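Local coordinates for protein 16S rRNA methylase (Uncultured bacterium, PDB 7JLZ) that probably methylates N1 of adenine 1408 in the 16S rRNA of the 30S ribosomal subunit, using S-adenosylmethionine as in related enzymes, a modification linked to aminoglycoside resistance, at residues A[31-36]-A[98-103]; A[37-42]-A[76-81]; A[82-87]-A[103-108]; A[130-135]-A[206-211]. All coordinates share one frame; numbering follows the deposited sequence.

Contact 1: residues A[31-36]-A[98-103]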
# COMPACT_ATOMS: atom_id res chain seq x y z
N LEU A 31 -1.73 0.93 0.35
CA LEU A 31 -1.59 2.38 0.44
C LEU A 31 -0.98 2.91 -0.85
O LEU A 31 -0.11 2.26 -1.43
CB LEU A 31 -0.69 2.78 1.60
CG LEU A 31 -0.98 2.13 2.94
CD1 LEU A 31 0.00 2.66 3.97
CD2 LEU A 31 -2.42 2.44 3.32
N GLY A 32 -1.42 4.09 -1.27
CA GLY A 32 -0.84 4.71 -2.44
C GLY A 32 -1.38 4.21 -3.77
O GLY A 32 -0.69 4.35 -4.79
N THR A 33 -2.57 3.63 -3.79
CA THR A 33 -3.08 3.06 -5.03
C THR A 33 -3.70 4.10 -5.96
O THR A 33 -4.11 3.74 -7.06
CB THR A 33 -4.11 1.96 -4.74
OG1 THR A 33 -5.27 2.53 -4.13
CG2 THR A 33 -3.53 0.90 -3.79
N GLY A 34 -3.75 5.38 -5.56
CA GLY A 34 -4.31 6.38 -6.47
C GLY A 34 -5.83 6.38 -6.42
O GLY A 34 -6.43 7.24 -5.78
N ASP A 35 -6.44 5.43 -7.13
CA ASP A 35 -7.89 5.32 -7.21
C ASP A 35 -8.41 3.98 -6.70
O ASP A 35 -9.59 3.67 -6.91
CB ASP A 35 -8.38 5.53 -8.65
CG ASP A 35 -7.74 4.55 -9.65
OD1 ASP A 35 -6.91 3.70 -9.25
OD2 ASP A 35 -8.07 4.68 -10.86
N GLY A 36 -7.58 3.19 -6.04
CA GLY A 36 -8.05 1.90 -5.57
C GLY A 36 -8.10 0.80 -6.61
O GLY A 36 -8.55 -0.31 -6.28
N THR A 98 1.10 -3.27 1.40
CA THR A 98 1.72 -2.82 0.16
C THR A 98 1.63 -1.30 0.09
O THR A 98 0.56 -0.72 0.27
CB THR A 98 1.07 -3.49 -1.05
OG1 THR A 98 1.28 -4.91 -0.96
CG2 THR A 98 1.68 -2.98 -2.38
N ILE A 99 2.78 -0.66 -0.15
CA ILE A 99 2.90 0.79 -0.15
C ILE A 99 3.42 1.21 -1.52
O ILE A 99 4.59 0.97 -1.84
CB ILE A 99 3.85 1.28 0.96
CG1 ILE A 99 3.44 0.74 2.33
CG2 ILE A 99 3.85 2.80 0.97
CD1 ILE A 99 4.46 1.03 3.42
N ILE A 100 2.57 1.82 -2.33
CA ILE A 100 2.97 2.33 -3.63
C ILE A 100 3.21 3.82 -3.43
O ILE A 100 2.28 4.63 -3.45
CB ILE A 100 1.93 2.04 -4.71
CG1 ILE A 100 1.61 0.54 -4.72
CG2 ILE A 100 2.44 2.53 -6.09
CD1 ILE A 100 0.41 0.16 -5.55
N LEU A 101 4.48 4.19 -3.23
CA LEU A 101 4.78 5.57 -2.88
C LEU A 101 4.46 6.50 -4.06
O LEU A 101 4.46 6.07 -5.22
CB LEU A 101 6.25 5.70 -2.46
CG LEU A 101 6.54 5.13 -1.06
CD1 LEU A 101 8.01 5.25 -0.73
CD2 LEU A 101 5.72 5.83 -0.00
N PRO A 102 4.13 7.76 -3.79
CA PRO A 102 4.00 8.37 -2.46
C PRO A 102 2.65 8.11 -1.81
O PRO A 102 1.66 7.81 -2.48
CB PRO A 102 4.17 9.85 -2.75
CG PRO A 102 3.60 10.02 -4.12
CD PRO A 102 3.99 8.77 -4.86
N TRP A 103 2.62 8.21 -0.48
CA TRP A 103 1.37 8.20 0.28
C TRP A 103 1.54 9.30 1.33
O TRP A 103 1.80 9.03 2.50
CB TRP A 103 1.07 6.84 0.90
CG TRP A 103 -0.34 6.67 1.39
CD1 TRP A 103 -1.48 6.66 0.62
CD2 TRP A 103 -0.78 6.49 2.75
NE1 TRP A 103 -2.59 6.47 1.42
CE2 TRP A 103 -2.18 6.37 2.73
CE3 TRP A 103 -0.12 6.42 3.98
CZ2 TRP A 103 -2.94 6.18 3.88
CZ3 TRP A 103 -0.87 6.23 5.13
CH2 TRP A 103 -2.26 6.11 5.07

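Contact 2: residues A[37-42]-A[76-81]. With SO4 (sulfate ion), chain E.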
# COMPACT_ATOMS: atom_id res chain seq x y z
N ARG A 37 -7.65 1.04 -7.85
CA ARG A 37 -7.64 -0.01 -8.87
C ARG A 37 -6.94 -1.27 -8.37
O ARG A 37 -7.43 -2.39 -8.56
CB ARG A 37 -6.97 0.51 -10.14
CG ARG A 37 -6.71 -0.55 -11.21
CD ARG A 37 -5.82 0.01 -12.31
NE ARG A 37 -5.41 -0.99 -13.30
CZ ARG A 37 -6.07 -1.25 -14.42
NH1 ARG A 37 -7.19 -0.61 -14.71
NH2 ARG A 37 -5.61 -2.17 -15.26
N TYR A 38 -5.80 -1.09 -7.70
CA TYR A 38 -5.01 -2.22 -7.20
C TYR A 38 -5.83 -3.10 -6.26
O TYR A 38 -5.74 -4.33 -6.31
CB TYR A 38 -3.77 -1.69 -6.49
CG TYR A 38 -2.73 -2.71 -6.09
CD1 TYR A 38 -1.79 -3.15 -7.01
CD2 TYR A 38 -2.64 -3.20 -4.79
CE1 TYR A 38 -0.82 -4.05 -6.68
CE2 TYR A 38 -1.66 -4.12 -4.44
CZ TYR A 38 -0.75 -4.54 -5.40
OH TYR A 38 0.23 -5.44 -5.07
N VAL A 39 -6.64 -2.46 -5.42
CA VAL A 39 -7.47 -3.21 -4.47
C VAL A 39 -8.49 -4.06 -5.22
O VAL A 39 -8.63 -5.26 -4.98
CB VAL A 39 -8.16 -2.23 -3.51
CG1 VAL A 39 -9.17 -2.98 -2.63
CG2 VAL A 39 -7.10 -1.51 -2.65
N TYR A 40 -9.20 -3.44 -6.17
CA TYR A 40 -10.21 -4.13 -6.96
C TYR A 40 -9.60 -5.28 -7.76
O TYR A 40 -10.12 -6.40 -7.76
CB TYR A 40 -10.87 -3.11 -7.89
CG TYR A 40 -11.70 -3.67 -9.03
CD1 TYR A 40 -13.05 -3.97 -8.86
CD2 TYR A 40 -11.16 -3.82 -10.31
CE1 TYR A 40 -13.81 -4.45 -9.92
CE2 TYR A 40 -11.92 -4.29 -11.36
CZ TYR A 40 -13.24 -4.60 -11.16
OH TYR A 40 -14.00 -5.07 -12.22
N LYS A 41 -8.51 -5.01 -8.48
CA LYS A 41 -7.92 -6.04 -9.33
C LYS A 41 -7.44 -7.21 -8.50
O LYS A 41 -7.66 -8.37 -8.86
CB LYS A 41 -6.79 -5.43 -10.14
CG LYS A 41 -7.26 -4.40 -11.16
CD LYS A 41 -7.96 -5.06 -12.36
CE LYS A 41 -8.29 -4.06 -13.47
NZ LYS A 41 -8.84 -4.73 -14.70
N ASN A 42 -6.80 -6.94 -7.36
CA ASN A 42 -6.26 -8.04 -6.56
C ASN A 42 -7.37 -8.80 -5.84
O ASN A 42 -7.32 -10.03 -5.76
CB ASN A 42 -5.20 -7.51 -5.59
CG ASN A 42 -3.84 -7.42 -6.25
OD1 ASN A 42 -3.35 -6.33 -6.56
ND2 ASN A 42 -3.22 -8.57 -6.49
N ALA A 76 -13.08 -6.47 -1.22
CA ALA A 76 -12.43 -5.19 -1.46
C ALA A 76 -13.16 -4.14 -0.63
O ALA A 76 -14.38 -4.00 -0.75
CB ALA A 76 -12.44 -4.82 -2.94
N ILE A 77 -12.43 -3.44 0.23
CA ILE A 77 -13.02 -2.37 1.03
C ILE A 77 -12.11 -1.15 0.95
O ILE A 77 -10.89 -1.26 0.80
CB ILE A 77 -13.25 -2.83 2.49
CG1 ILE A 77 -14.08 -1.81 3.26
CG2 ILE A 77 -11.94 -3.10 3.19
CD1 ILE A 77 -14.29 -2.19 4.70
N TYR A 78 -12.73 0.04 1.02
CA TYR A 78 -12.06 1.31 0.78
C TYR A 78 -12.36 2.27 1.92
O TYR A 78 -13.52 2.50 2.24
CB TYR A 78 -12.52 1.91 -0.56
CG TYR A 78 -12.31 0.97 -1.72
CD1 TYR A 78 -13.25 -0.02 -2.03
CD2 TYR A 78 -11.16 1.06 -2.51
CE1 TYR A 78 -13.04 -0.90 -3.08
CE2 TYR A 78 -10.96 0.19 -3.58
CZ TYR A 78 -11.90 -0.79 -3.85
OH TYR A 78 -11.71 -1.67 -4.90
N ILE A 79 -11.30 2.83 2.51
CA ILE A 79 -11.40 3.55 3.78
C ILE A 79 -10.72 4.90 3.68
O ILE A 79 -9.67 5.04 3.03
CB ILE A 79 -10.77 2.71 4.93
CG1 ILE A 79 -11.53 1.40 5.09
CG2 ILE A 79 -10.74 3.48 6.27
CD1 ILE A 79 -10.87 0.47 6.04
N LEU A 80 -11.30 5.91 4.33
CA LEU A 80 -10.65 7.21 4.42
C LEU A 80 -9.53 7.16 5.45
O LEU A 80 -9.73 6.70 6.58
CB LEU A 80 -11.65 8.30 4.82
CG LEU A 80 -12.66 8.78 3.81
CD1 LEU A 80 -13.42 9.95 4.42
CD2 LEU A 80 -11.96 9.19 2.51
N GLY A 81 -8.35 7.65 5.07
CA GLY A 81 -7.25 7.68 6.01
C GLY A 81 -6.02 8.29 5.39
O GLY A 81 -5.92 8.48 4.18
S SO4 E . -6.65 -1.49 -18.78
O1 SO4 E . -7.19 -2.51 -19.64
O2 SO4 E . -6.58 -0.24 -19.49
O3 SO4 E . -5.33 -1.87 -18.36
O4 SO4 E . -7.51 -1.34 -17.63

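Contact 3: residues A[82-87]-A[103-108]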
# COMPACT_ATOMS: atom_id res chain seq x y z
N SER A 82 -5.06 8.59 6.27
CA SER A 82 -3.78 9.18 5.91
C SER A 82 -2.86 8.92 7.09
O SER A 82 -3.30 8.43 8.13
CB SER A 82 -3.89 10.68 5.63
OG SER A 82 -4.13 11.39 6.84
N VAL A 83 -1.57 9.25 6.91
CA VAL A 83 -0.62 9.13 8.03
C VAL A 83 -1.14 9.89 9.24
O VAL A 83 -1.14 9.39 10.37
CB VAL A 83 0.77 9.63 7.63
CG1 VAL A 83 1.65 9.79 8.88
CG2 VAL A 83 1.44 8.71 6.65
N GLU A 84 -1.60 11.12 9.01
CA GLU A 84 -1.99 12.02 10.08
C GLU A 84 -3.35 11.67 10.68
O GLU A 84 -3.62 12.01 11.84
CB GLU A 84 -2.00 13.46 9.57
CG GLU A 84 -0.62 14.01 9.20
CD GLU A 84 -0.01 13.39 7.95
OE1 GLU A 84 1.24 13.29 7.91
OE2 GLU A 84 -0.76 13.00 7.02
N TYR A 85 -4.22 11.00 9.91
CA TYR A 85 -5.54 10.57 10.36
C TYR A 85 -5.68 9.10 9.99
O TYR A 85 -6.41 8.74 9.07
CB TYR A 85 -6.65 11.42 9.73
CG TYR A 85 -6.60 12.86 10.18
CD1 TYR A 85 -7.18 13.27 11.38
CD2 TYR A 85 -5.96 13.82 9.41
CE1 TYR A 85 -7.13 14.59 11.79
CE2 TYR A 85 -5.91 15.14 9.80
CZ TYR A 85 -6.49 15.52 10.99
OH TYR A 85 -6.44 16.84 11.38
N PHE A 86 -4.94 8.27 10.71
CA PHE A 86 -5.01 6.87 10.33
C PHE A 86 -6.01 6.12 11.21
O PHE A 86 -6.07 6.36 12.43
CB PHE A 86 -3.64 6.22 10.46
CG PHE A 86 -3.59 4.87 9.84
CD1 PHE A 86 -3.92 3.74 10.58
CD2 PHE A 86 -3.29 4.72 8.49
CE1 PHE A 86 -3.91 2.50 10.00
CE2 PHE A 86 -3.28 3.48 7.90
CZ PHE A 86 -3.60 2.37 8.65
N PRO A 87 -6.81 5.20 10.66
CA PRO A 87 -7.82 4.52 11.49
C PRO A 87 -7.20 3.53 12.47
O PRO A 87 -6.59 2.54 12.05
CB PRO A 87 -8.70 3.81 10.45
CG PRO A 87 -7.81 3.65 9.25
CD PRO A 87 -6.93 4.86 9.23
N TRP A 103 2.62 8.21 -0.48
CA TRP A 103 1.37 8.20 0.28
C TRP A 103 1.54 9.30 1.33
O TRP A 103 1.80 9.03 2.50
CB TRP A 103 1.07 6.84 0.90
CG TRP A 103 -0.34 6.67 1.39
CD1 TRP A 103 -1.48 6.66 0.62
CD2 TRP A 103 -0.78 6.49 2.75
NE1 TRP A 103 -2.59 6.47 1.42
CE2 TRP A 103 -2.18 6.37 2.73
CE3 TRP A 103 -0.12 6.42 3.98
CZ2 TRP A 103 -2.94 6.18 3.88
CZ3 TRP A 103 -0.87 6.23 5.13
CH2 TRP A 103 -2.26 6.11 5.07
N GLY A 104 1.42 10.54 0.89
CA GLY A 104 1.50 11.66 1.82
C GLY A 104 2.89 11.78 2.38
O GLY A 104 3.89 11.73 1.66
N SER A 105 2.98 11.91 3.71
CA SER A 105 4.26 12.08 4.38
C SER A 105 5.00 10.77 4.61
O SER A 105 6.13 10.80 5.09
CB SER A 105 4.05 12.78 5.72
OG SER A 105 3.13 12.04 6.50
N LEU A 106 4.39 9.63 4.29
CA LEU A 106 4.99 8.34 4.63
C LEU A 106 6.28 8.12 3.85
O LEU A 106 6.27 8.13 2.61
CB LEU A 106 4.00 7.22 4.34
CG LEU A 106 4.42 5.85 4.87
CD1 LEU A 106 4.63 5.90 6.38
CD2 LEU A 106 3.40 4.79 4.50
N LEU A 107 7.39 7.92 4.57
CA LEU A 107 8.69 7.65 3.94
C LEU A 107 9.06 8.76 2.97
O LEU A 107 9.70 8.53 1.94
CB LEU A 107 8.69 6.29 3.24
CG LEU A 107 8.52 5.04 4.12
CD1 LEU A 107 8.28 3.81 3.28
CD2 LEU A 107 9.71 4.84 5.06
N GLN A 108 8.67 9.99 3.31
CA GLN A 108 8.80 11.11 2.37
C GLN A 108 10.26 11.50 2.14
O GLN A 108 10.60 11.94 1.03
CB GLN A 108 8.01 12.31 2.88
CG GLN A 108 7.88 13.42 1.87
CD GLN A 108 6.69 14.31 2.13
OE1 GLN A 108 5.94 14.64 1.21
NE2 GLN A 108 6.50 14.71 3.39
O HOH W 1 -0.69 9.87 4.14
O HOH W 2 0.23 12.60 4.87

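Contact 4: residues A[130-135]-A[206-211]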
# COMPACT_ATOMS: atom_id res chain seq x y z
N ILE A 130 4.32 -9.13 6.06
CA ILE A 130 5.22 -8.76 4.98
C ILE A 130 4.84 -7.38 4.48
O ILE A 130 3.65 -7.08 4.29
CB ILE A 130 5.16 -9.78 3.82
CG1 ILE A 130 5.66 -11.15 4.26
CG2 ILE A 130 5.93 -9.26 2.60
CD1 ILE A 130 6.92 -11.08 5.09
N CYS A 131 5.84 -6.52 4.28
CA CYS A 131 5.63 -5.21 3.68
C CYS A 131 6.24 -5.21 2.29
O CYS A 131 7.36 -5.69 2.10
CB CYS A 131 6.25 -4.10 4.53
SG CYS A 131 6.11 -2.45 3.83
N GLU A 132 5.49 -4.71 1.31
CA GLU A 132 6.00 -4.53 -0.04
C GLU A 132 5.93 -3.04 -0.36
O GLU A 132 4.90 -2.39 -0.10
CB GLU A 132 5.19 -5.34 -1.06
CG GLU A 132 5.62 -5.14 -2.52
CD GLU A 132 4.82 -5.97 -3.51
OE1 GLU A 132 4.35 -7.07 -3.13
OE2 GLU A 132 4.66 -5.54 -4.67
N ILE A 133 7.03 -2.49 -0.86
CA ILE A 133 7.12 -1.07 -1.19
C ILE A 133 7.48 -0.97 -2.66
O ILE A 133 8.51 -1.52 -3.08
CB ILE A 133 8.14 -0.33 -0.31
CG1 ILE A 133 7.74 -0.41 1.16
CG2 ILE A 133 8.25 1.12 -0.72
CD1 ILE A 133 8.67 0.38 2.08
N VAL A 134 6.64 -0.29 -3.42
CA VAL A 134 6.89 -0.04 -4.83
C VAL A 134 7.44 1.37 -4.95
O VAL A 134 6.82 2.33 -4.48
CB VAL A 134 5.60 -0.21 -5.66
CG1 VAL A 134 5.84 0.21 -7.12
CG2 VAL A 134 5.11 -1.66 -5.57
N LEU A 135 8.62 1.50 -5.56
CA LEU A 135 9.34 2.76 -5.66
C LEU A 135 9.44 3.18 -7.12
O LEU A 135 9.54 2.35 -8.03
CB LEU A 135 10.75 2.65 -5.08
CG LEU A 135 10.90 2.54 -3.56
CD1 LEU A 135 12.36 2.44 -3.15
CD2 LEU A 135 10.25 3.74 -2.91
N GLN A 206 10.29 -2.98 -6.85
CA GLN A 206 9.52 -3.65 -5.81
C GLN A 206 10.49 -4.13 -4.74
O GLN A 206 11.48 -4.79 -5.06
CB GLN A 206 8.78 -4.84 -6.42
CG GLN A 206 7.71 -5.48 -5.57
CD GLN A 206 7.08 -6.66 -6.29
OE1 GLN A 206 7.77 -7.62 -6.63
NE2 GLN A 206 5.78 -6.57 -6.56
N LEU A 207 10.22 -3.80 -3.49
CA LEU A 207 11.05 -4.22 -2.37
C LEU A 207 10.14 -4.88 -1.36
O LEU A 207 9.06 -4.35 -1.08
CB LEU A 207 11.78 -3.03 -1.73
CG LEU A 207 12.94 -2.36 -2.47
CD1 LEU A 207 12.46 -1.56 -3.68
CD2 LEU A 207 13.72 -1.46 -1.53
N LYS A 208 10.55 -6.03 -0.83
CA LYS A 208 9.78 -6.73 0.19
C LYS A 208 10.58 -6.82 1.47
O LYS A 208 11.81 -6.94 1.45
CB LYS A 208 9.37 -8.14 -0.25
CG LYS A 208 8.45 -8.09 -1.48
CD LYS A 208 7.89 -9.45 -1.86
CE LYS A 208 6.94 -9.32 -3.05
NZ LYS A 208 6.47 -10.64 -3.55
N PHE A 209 9.87 -6.75 2.59
CA PHE A 209 10.48 -6.73 3.91
C PHE A 209 9.68 -7.61 4.85
O PHE A 209 8.50 -7.89 4.63
CB PHE A 209 10.54 -5.32 4.52
CG PHE A 209 11.10 -4.27 3.59
CD1 PHE A 209 10.30 -3.68 2.63
CD2 PHE A 209 12.41 -3.85 3.72
CE1 PHE A 209 10.81 -2.70 1.79
CE2 PHE A 209 12.92 -2.88 2.90
CZ PHE A 209 12.12 -2.31 1.93
N LYS A 210 10.35 -8.05 5.91
CA LYS A 210 9.67 -8.54 7.10
C LYS A 210 10.08 -7.67 8.28
O LYS A 210 11.00 -6.85 8.20
CB LYS A 210 9.97 -10.02 7.35
CG LYS A 210 11.43 -10.37 7.35
CD LYS A 210 11.62 -11.85 7.68
CE LYS A 210 13.08 -12.27 7.61
NZ LYS A 210 13.25 -13.71 7.99
N LYS A 211 9.37 -7.82 9.39
CA LYS A 211 9.72 -7.05 10.58
C LYS A 211 11.06 -7.50 11.14
O LYS A 211 11.42 -8.68 11.10
CB LYS A 211 8.66 -7.20 11.65
CG LYS A 211 7.35 -6.58 11.31
CD LYS A 211 6.49 -6.63 12.55
CE LYS A 211 5.25 -5.83 12.38
NZ LYS A 211 4.65 -5.60 13.73

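Contact 1: residues A[31-36]-A[98-103]
Leu31 N donates to Thr98 O over 2.8 Å in a nearly straight bond (176° at the hydrogen), and Leu31 O in turn accepts from Ile100 N at 2.9 Å. One residue thus spends both its backbone groups on the two residues flanking Ile99, the signature of a parallel bridge, here the last between strands 26-31 and 94-100. Above this pairing lies the indole of Trp103. CB of Leu31 sits 3.8 Å from the centroid of the five-membered ring, almost on the ring normal, a CH-pi contact. With CG beside the backbone N (chi1 -48°), the branch runs out under the six-membered ring, where CD1 approaches Trp103 CE3 at 3.8 Å and CD2 lies near CZ2. The hydrogen bond from NE1 to Ile54 O of the adjoining strand probably helps fix the turn of the indole. At Gly32 the chains press close: its CA stands 3.3 Å from Ile100 O in a CA-H...O contact, and its backbone angles are ones that favour glycine. Its N turns to the carboxylate of Glu55. The sequence Asp-Leu-Gly-Thr-Gly-Asp-Gly, running from the end of strand 26-31 into the loop, is the glycine-rich motif of Rossmann-like class I methyltransferases, which in relatives lines the S-adenosylmethionine pocket.

Contact 2: residues A[37-42]-A[76-81]
The Tyr78 ring meets Val39 obliquely, neither squarely over a face nor at an edge, with Val39 CB 3.7 Å from Tyr78 CE2 and Val39 CG1 close to CZ and the hydroxyl. Within the helix, the guanidinium of Arg37 carries CE of Lys41 over the centre of one face, 3.6 Å above the plane, while a sulfate oxygen comes to its edge near that plane. Tyr78 gets to the helix because its CG stands beside the backbone N (chi1 -56°); the side chain then slides past Val39 in the opposite direction and brings OH to 3.4 Å from Tyr40 CB. That hydroxyl is hydrogen-bonded to Ser68 OG of helix 58-70, so the phenol spans the gap between two helices. Nearer the start of the strand, Val39 CG1 rests on Ala76 CB at 3.8 Å. Helix 37-45 here packs on one side of the parallel part of the mixed sheet of a Rossmann-like fold, running nearly antiparallel to the outer strand 76-80 (163° between the short axes), whose backbone pairs with strand 49-55. The sulfate, probably from the crystallisation liquor, receives Arg37 NH1 at O4 over 3.0 Å; NH2 reaches the same oxygen at 3.1 Å and makes a weak bond to O3. Ser190, Thr191 and Lys186 complete the anion's grip, and Arg37 NE is anchored on Lys186 O, which helps fix the plane of the guanidinium.

Contact 3: residues A[82-87]-A[103-108]
Ser105 and Glu84 make the direct polar link between the two loops: Ser105 OG donates to Glu84 OE1 at 2.7 Å, meeting the syn lone pair of the carboxylate. The glutamate chain bends at its second torsion (chi2 70°), which folds the acid back toward the serine. Lys117 of helix 115-118 lies near the same oxygen as a long, weak ion pair that would probably help to stabilise its negative charge.

Two waters extend the polar seam. Water 1 accepts from Val83 N and donates to Trp103 O, joining backbone to backbone above one face of the indole. Water 2 accepts from Ser105 N at 3.1 Å; it is modelled too close to Glu84 OE2 for that link to be relied on.

The loops that meet here follow strands 76-80 and 94-100, at the C-terminal ends of the parallel strands, the side on which Rossmann-like methyltransferases form their active site. A type II' turn from Trp103 to Leu106, with Gly104 at positive phi, presents Ser105 to the other loop. On the opposing side Ser82 OG accepts from Tyr85 N, an ST motif that braces its own loop.

The other contacts are apolar. Val83 CG2 touches both Trp103 CZ3, at 3.7 Å, and Leu106 CB, at 3.8 Å. Phe86 and Trp103 meet rim to rim, CD2 lying 3.8 Å from CH2 with each atom near the plane of the other's ring; the side chains cross at about a right angle. Leu120 of helix 120-124 touches both aromatics.

Contact 4: residues A[130-135]-A[206-211]
Ile130 lays its CD1 against Lys210 CB at 3.9 Å. Cys131 next forms a hydrogen-bonded antiparallel pair with Phe209, its N donating to Phe209 O at 3.0 Å and its O accepting from Phe209 N at 2.8 Å. Glu132, on the other face of the sheet, extends fully from CB with CG anti to the backbone N (chi1 177°). Its carboxylate crosses the Gln206 amide with the planes 77° apart; the NE2 to OE2 separation is modelled implausibly short, so the detail of that bond is doubtful. Lys208 runs alongside, pointing the same way, with CE 3.4 Å from Glu132 OE1 but NZ beyond salt-bridge range; Lys96 makes the salt bridge to that oxygen. Reversed strand 205-211 beside parallel strand 129-135 gives the 3-2-1-4-5-7-6 order of class I methyltransferases. Ile133 repeats the two-bond pattern with Leu207, donating from N to Leu207 O over 2.8 Å. Its CD1 also reaches diagonally to Phe209 CE1, at 3.8 Å, on a face that Phe167 of helix 156-168 covers. Farther along, Leu135 CD1 meets Leu207 CD1 at 4.0 Å, and Leu101, in the loop after strand 94-100, also touches Leu135.

In the fold
From the N terminus, the end of strand 26-31, just before the glycine-rich loop, pairs with strand 94-100 in contact 1 and closes a loop of about sixty residues. Contact 2 falls wholly within that span, tying helix 37-45 to the outer strand 76-80. Contact 3 begins inside it and ends beyond it, so contacts 1 and 3 cross; Trp103 belongs to both. Contact 4 follows in series, bringing the late strand 205-211 back beside 129-135. Strand 94-100 joins contacts 1 and 4 through its neighbour 129-135, and Leu107 meets Ile133 between contacts 3 and 4. Contacts 2 and 4, with centres about 18 Å apart, occupy opposite sides of the chain's centre.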